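Local coordinates for protein GDSL-like Lipase (Parabacteroides distasonis, PDB 3P94) that probably hydrolyses ester bonds as a serine hydrolase of the GDSL-like (SGNH) lipase family, perhaps acting on lysophospholipids, at residues M28-T33 with G83-A88. Sequence-based numbering, arbitrary orientation.
Sequences MGNSIT and GINDIA
The side chain of N30 meets N85 with CB and I84 with its amide nitrogen. Its CB lies 3.3 Å from N85 ND2, and the two amide planes are turned 69° apart, so the asparagines meet without stacking; N85 ND2 itself donates to the carbonyl of Q57. CG sits between the backbone N and the carbonyl carbon (chi1 51°), which puts the amide beside the start of helix 31-34, with OD1 turned to it. There it caps the helix, accepting from I32 N at 3.0 Å, with the donor tilted 16° from the carbonyl plane. The cap fixes the amide, and ND2 points toward helix 84-87, where I84 CG2 comes within 3.6 Å. Two waters accept from ND2: one, 2.8 Å from N30 ND2, also accepts from I84 N, and the other from G83 N and N85 N. Beside the N85 amide, S31 OG bonds to H182 NE2, in keeping with a Ser-His-Asp triad completed by D179; N85, in the GxND motif opened by G83, probably contributes to the oxyanion hole, as in relatives. The contact lies just past the C-terminal ends of adjacent parallel strands 23-29 and 75-81, where helices 31-34 and 84-87 begin, with M62 of helix 59-71 against N30.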
HETATM    1  N   MSE A  28       0.152   5.513   1.327  1.00 15.62           N
HETATM    2  CA  MSE A  28      -1.224   5.009   1.381  1.00 15.30           C
HETATM    3  C   MSE A  28      -1.147   3.481   1.454  1.00 20.25           C
HETATM    4  O   MSE A  28      -0.435   2.845   0.660  1.00 20.21           O
HETATM    5  CB  MSE A  28      -1.995   5.534   0.130  1.00 17.62           C
HETATM    6  CG  MSE A  28      -3.401   4.988  -0.057  1.00 24.41           C
HETATM    7 SE   MSE A  28      -4.535   5.147   1.548  0.75 32.62          SE
HETATM    8  CE  MSE A  28      -4.321   6.918   1.970  1.00 27.46           C
ATOM      9  N   GLY A  29      -1.832   2.901   2.434  1.00 18.01           N
ATOM     10  CA  GLY A  29      -1.810   1.460   2.577  1.00 17.15           C
ATOM     11  C   GLY A  29      -2.685   0.847   3.647  1.00 19.52           C
ATOM     12  O   GLY A  29      -3.554   1.492   4.248  1.00 18.42           O
ATOM     13  N   ASN A  30      -2.443  -0.433   3.853  1.00 16.42           N
ATOM     14  CA  ASN A  30      -3.152  -1.310   4.773  1.00 16.18           C
ATOM     15  C   ASN A  30      -2.307  -1.591   6.031  1.00 18.17           C
ATOM     16  O   ASN A  30      -1.575  -0.706   6.485  1.00 15.53           O
ATOM     17  CB  ASN A  30      -3.515  -2.601   4.033  1.00 19.98           C
ATOM     18  CG  ASN A  30      -2.361  -3.276   3.304  1.00 31.16           C
ATOM     19  OD1 ASN A  30      -1.214  -3.367   3.789  1.00 28.52           O
ATOM     20  ND2 ASN A  30      -2.652  -3.786   2.126  1.00 14.00           N
ATOM     21  N   SER A  31      -2.419  -2.823   6.585  1.00 14.74           N
ATOM     22  CA  SER A  31      -1.709  -3.260   7.793  0.50 15.04           C
ATOM     23  C   SER A  31      -0.179  -3.277   7.606  1.00 18.84           C
ATOM     24  O   SER A  31       0.559  -3.085   8.577  1.00 19.38           O
ATOM     25  CB  SER A  31      -2.203  -4.636   8.237  0.50 20.03           C
ATOM     26  OG  SER A  31      -2.373  -5.514   7.135  0.50 30.17           O
ATOM     27  N   ILE A  32       0.298  -3.489   6.376  1.00 16.18           N
ATOM     28  CA  ILE A  32       1.749  -3.483   6.105  1.00 16.91           C
ATOM     29  C   ILE A  32       2.292  -2.049   6.285  1.00 20.58           C
ATOM     30  O   ILE A  32       3.326  -1.869   6.923  1.00 22.07           O
ATOM     31  CB  ILE A  32       2.094  -4.102   4.729  1.00 19.53           C
ATOM     32  CG1 ILE A  32       1.695  -5.606   4.744  1.00 20.65           C
ATOM     33  CG2 ILE A  32       3.584  -3.938   4.417  1.00 20.02           C
ATOM     34  CD1 ILE A  32       1.661  -6.289   3.398  1.00 29.71           C
ATOM     35  N   THR A  33       1.572  -1.042   5.786  1.00 16.06           N
ATOM     36  CA  THR A  33       1.969   0.354   5.970  1.00 14.94           C
ATOM     37  C   THR A  33       1.731   0.739   7.448  1.00 16.86           C
ATOM     38  O   THR A  33       2.585   1.376   8.056  1.00 15.66           O
ATOM     39  CB  THR A  33       1.221   1.277   4.974  1.00 17.23           C
ATOM     40  OG1 THR A  33       1.485   0.835   3.638  1.00 16.31           O
ATOM     41  CG2 THR A  33       1.646   2.736   5.098  1.00 13.50           C
ATOM     42  N   GLY A  83      -4.101  -4.095  -1.810  1.00 16.39           N
ATOM     43  CA  GLY A  83      -4.668  -5.226  -2.531  1.00 17.08           C
ATOM     44  C   GLY A  83      -4.680  -6.548  -1.792  1.00 21.73           C
ATOM     45  O   GLY A  83      -5.520  -7.398  -2.103  1.00 23.79           O
ATOM     46  N   ILE A  84      -3.754  -6.753  -0.824  1.00 15.54           N
ATOM     47  CA  ILE A  84      -3.694  -8.030  -0.108  1.00 14.71           C
ATOM     48  C   ILE A  84      -4.982  -8.296   0.699  1.00 15.92           C
ATOM     49  O   ILE A  84      -5.439  -9.440   0.732  1.00 14.90           O
ATOM     50  CB  ILE A  84      -2.410  -8.208   0.765  1.00 17.59           C
ATOM     51  CG1 ILE A  84      -2.182  -9.689   1.127  1.00 17.39           C
ATOM     52  CG2 ILE A  84      -2.433  -7.363   2.046  1.00 17.58           C
ATOM     53  CD1 ILE A  84      -1.958 -10.645  -0.032  1.00 21.37           C
ATOM     54  N   ASN A  85      -5.576  -7.263   1.321  1.00 11.54           N
ATOM     55  CA  ASN A  85      -6.796  -7.489   2.112  1.00 11.44           C
ATOM     56  C   ASN A  85      -8.011  -7.726   1.198  1.00 14.24           C
ATOM     57  O   ASN A  85      -8.949  -8.392   1.617  1.00 13.18           O
ATOM     58  CB  ASN A  85      -7.032  -6.377   3.110  1.00  9.42           C
ATOM     59  CG  ASN A  85      -5.957  -6.358   4.175  1.00 32.00           C
ATOM     60  OD1 ASN A  85      -5.558  -7.385   4.739  1.00 31.00           O
ATOM     61  ND2 ASN A  85      -5.444  -5.199   4.456  1.00 24.41           N
ATOM     62  N   ASP A  86      -7.950  -7.261  -0.065  1.00 11.17           N
ATOM     63  CA  ASP A  86      -8.982  -7.562  -1.070  1.00 12.41           C
ATOM     64  C   ASP A  86      -8.911  -9.048  -1.435  1.00 19.23           C
ATOM     65  O   ASP A  86      -9.945  -9.691  -1.604  1.00 20.94           O
ATOM     66  CB  ASP A  86      -8.766  -6.734  -2.343  1.00 14.49           C
ATOM     67  CG  ASP A  86      -8.869  -5.243  -2.182  1.00 20.91           C
ATOM     68  OD1 ASP A  86      -7.942  -4.646  -1.582  1.00 21.12           O
ATOM     69  OD2 ASP A  86      -9.867  -4.661  -2.676  1.00 22.76           O
ATOM     70  N   ILE A  87      -7.675  -9.587  -1.552  1.00 16.68           N
ATOM     71  CA  ILE A  87      -7.419 -11.010  -1.859  1.00 17.36           C
ATOM     72  C   ILE A  87      -7.910 -11.861  -0.664  1.00 20.23           C
ATOM     73  O   ILE A  87      -8.467 -12.942  -0.865  1.00 19.20           O
ATOM     74  CB  ILE A  87      -5.913 -11.252  -2.235  1.00 19.67           C
ATOM     75  CG1 ILE A  87      -5.567 -10.513  -3.560  1.00 19.20           C
ATOM     76  CG2 ILE A  87      -5.582 -12.764  -2.365  1.00 20.44           C
ATOM     77  CD1 ILE A  87      -4.064 -10.444  -3.950  1.00 20.25           C
ATOM     78  N   ALA A  88      -7.788 -11.327   0.560  1.00 17.89           N
ATOM     79  CA  ALA A  88      -8.270 -12.005   1.775  1.00 18.57           C
ATOM     80  C   ALA A  88      -9.799 -11.822   1.982  1.00 24.78           C
ATOM     81  O   ALA A  88     -10.361 -12.409   2.916  1.00 26.85           O
ATOM     82  CB  ALA A  88      -7.510 -11.493   2.984  1.00 18.43           C
TER
HETATM   83  O   HOH W   1      -1.345  -4.978   0.000  1.00 15.44           O
HETATM   84  O   HOH W   2      -5.122  -4.212   1.073  1.00 17.30           O